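PDB 4KKI: transcobalamin-1, which binds vitamin B12 with femtomolar affinity and protects it from the acidic environment of the stomach. Local coordinates for residues N283-A288 against E379-P384. Numbering follows the deposited sequence.
Sequences NPNAAA and ERSWGP
N285 lies over one face of the W382 indole: its CB sits 3.4 Å from the centroid of the six-membered ring, 7° off the normal, a CH-pi contact. Its amide runs on past the ring to S381 and is used at both ends. N285 ND2 gives a 2.7 Å bond to S381 O, reaching that carbonyl from well above its plane, while N285 OD1 accepts from S381 OG on an in-plane lone pair at 2.9 Å. With chi1 at 179°, OG is turned anti to the S381 backbone N and towards this amide. Beside it, N283 ND2 meets a lone pair of W382 O at 2.9 Å, its amide plane 53° from the indole. A286 CB adds an apolar touch, 3.9 Å from W382 CZ3.

N283 is also the N-cap of helix 284-294. Its OD1 accepts from N285 N and, in the carbonyl plane, from N285 ND2 (3.0 Å), so the capping residue helps to set the rotation of the amide that grips S381. T52 and S53 bind S381 O and OG from a neighbouring loop. The hairpin turn between strands 375-379 and 384-389 closes through a backbone bond from R380 N to G383 O. The capped start of an alpha-domain helix thus docks the turn of a beta-domain hairpin, whose W382, G383 and P384 touch cyanocobalamin at the interdomain corrinoid site of cobalamin transport proteins.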
loop_
_atom_site.group_PDB
_atom_site.type_symbol
_atom_site.label_atom_id
_atom_site.label_comp_id
_atom_site.label_asym_id
_atom_site.label_seq_id
_atom_site.Cartn_x
_atom_site.Cartn_y
_atom_site.Cartn_z
ATOM N N ASN A 283 12.476 3.489 -0.691
ATOM C CA ASN A 283 11.847 2.339 -0.051
ATOM C C ASN A 283 11.265 1.396 -1.112
ATOM O O ASN A 283 10.420 1.806 -1.907
ATOM C CB ASN A 283 10.758 2.815 0.917
ATOM C CG ASN A 283 10.274 1.718 1.849
ATOM O OD1 ASN A 283 10.031 0.585 1.430
ATOM N ND2 ASN A 283 10.127 2.055 3.127
ATOM N N PRO A 284 11.723 0.131 -1.123
ATOM C CA PRO A 284 11.303 -0.880 -2.105
ATOM C C PRO A 284 9.791 -1.085 -2.173
ATOM O O PRO A 284 9.271 -1.411 -3.242
ATOM C CB PRO A 284 11.993 -2.164 -1.610
ATOM C CG PRO A 284 12.367 -1.889 -0.189
ATOM C CD PRO A 284 12.668 -0.425 -0.141
ATOM N N ASN A 285 9.096 -0.897 -1.056
ATOM C CA ASN A 285 7.640 -1.001 -1.056
ATOM C C ASN A 285 7.010 0.141 -1.840
ATOM O O ASN A 285 6.032 -0.054 -2.562
ATOM C CB ASN A 285 7.089 -1.024 0.372
ATOM C CG ASN A 285 7.593 -2.208 1.173
ATOM O OD1 ASN A 285 7.005 -3.288 1.144
ATOM N ND2 ASN A 285 8.691 -2.008 1.896
ATOM N N ALA A 286 7.578 1.335 -1.700
ATOM C CA ALA A 286 7.057 2.504 -2.394
ATOM C C ALA A 286 7.388 2.442 -3.880
ATOM O O ALA A 286 6.574 2.822 -4.722
ATOM C CB ALA A 286 7.598 3.784 -1.773
ATOM N N ALA A 287 8.588 1.963 -4.196
ATOM C CA ALA A 287 9.003 1.818 -5.585
ATOM C C ALA A 287 8.113 0.809 -6.303
ATOM O O ALA A 287 7.711 1.024 -7.446
ATOM C CB ALA A 287 10.464 1.399 -5.666
ATOM N N ALA A 288 7.797 -0.285 -5.618
ATOM C CA ALA A 288 6.942 -1.321 -6.185
ATOM C C ALA A 288 5.533 -0.818 -6.481
ATOM O O ALA A 288 4.955 -1.146 -7.517
ATOM C CB ALA A 288 6.889 -2.533 -5.263
ATOM N N GLU A 379 9.850 -4.754 13.292
ATOM C CA GLU A 379 10.333 -4.668 11.923
ATOM C C GLU A 379 9.253 -5.125 10.949
ATOM O O GLU A 379 8.779 -6.259 11.019
ATOM C CB GLU A 379 11.599 -5.507 11.746
ATOM C CG GLU A 379 12.424 -5.126 10.530
ATOM C CD GLU A 379 13.030 -3.741 10.652
ATOM O OE1 GLU A 379 13.520 -3.399 11.750
ATOM O OE2 GLU A 379 13.011 -2.993 9.652
ATOM N N ARG A 380 8.856 -4.232 10.050
ATOM C CA ARG A 380 7.879 -4.562 9.021
ATOM C C ARG A 380 8.556 -4.540 7.661
ATOM O O ARG A 380 9.738 -4.212 7.557
ATOM C CB ARG A 380 6.724 -3.562 9.038
ATOM C CG ARG A 380 5.879 -3.592 10.298
ATOM C CD ARG A 380 4.964 -4.804 10.328
ATOM N NE ARG A 380 3.933 -4.670 11.353
ATOM C CZ ARG A 380 4.043 -5.140 12.592
ATOM N NH1 ARG A 380 5.140 -5.785 12.964
ATOM N NH2 ARG A 380 3.054 -4.967 13.458
ATOM N N SER A 381 7.808 -4.885 6.621
ATOM C CA SER A 381 8.335 -4.841 5.263
ATOM C C SER A 381 8.653 -3.403 4.879
ATOM O O SER A 381 9.647 -3.135 4.203
ATOM C CB SER A 381 7.336 -5.447 4.276
ATOM O OG SER A 381 7.831 -5.386 2.950
ATOM N N TRP A 382 7.807 -2.478 5.324
ATOM C CA TRP A 382 8.009 -1.060 5.059
ATOM C C TRP A 382 9.181 -0.510 5.864
ATOM O O TRP A 382 9.791 0.490 5.487
ATOM C CB TRP A 382 6.741 -0.263 5.373
ATOM C CG TRP A 382 5.735 -0.231 4.266
ATOM C CD1 TRP A 382 4.659 -1.054 4.109
ATOM C CD2 TRP A 382 5.705 0.683 3.162
ATOM N NE1 TRP A 382 3.961 -0.711 2.974
ATOM C CE2 TRP A 382 4.583 0.352 2.374
ATOM C CE3 TRP A 382 6.519 1.748 2.762
ATOM C CZ2 TRP A 382 4.256 1.045 1.211
ATOM C CZ3 TRP A 382 6.192 2.436 1.605
ATOM C CH2 TRP A 382 5.071 2.082 0.844
ATOM N N GLY A 383 9.491 -1.170 6.975
ATOM C CA GLY A 383 10.569 -0.737 7.843
ATOM C C GLY A 383 10.151 -0.734 9.300
ATOM O O GLY A 383 9.199 -1.420 9.671
ATOM N N PRO A 384 10.868 0.034 10.134
ATOM C CA PRO A 384 10.583 0.160 11.569
ATOM C C PRO A 384 9.208 0.765 11.829
ATOM O O PRO A 384 8.930 1.882 11.397
ATOM C CB PRO A 384 11.676 1.115 12.061
ATOM C CG PRO A 384 12.772 0.989 11.059
ATOM C CD PRO A 384 12.083 0.769 9.748
#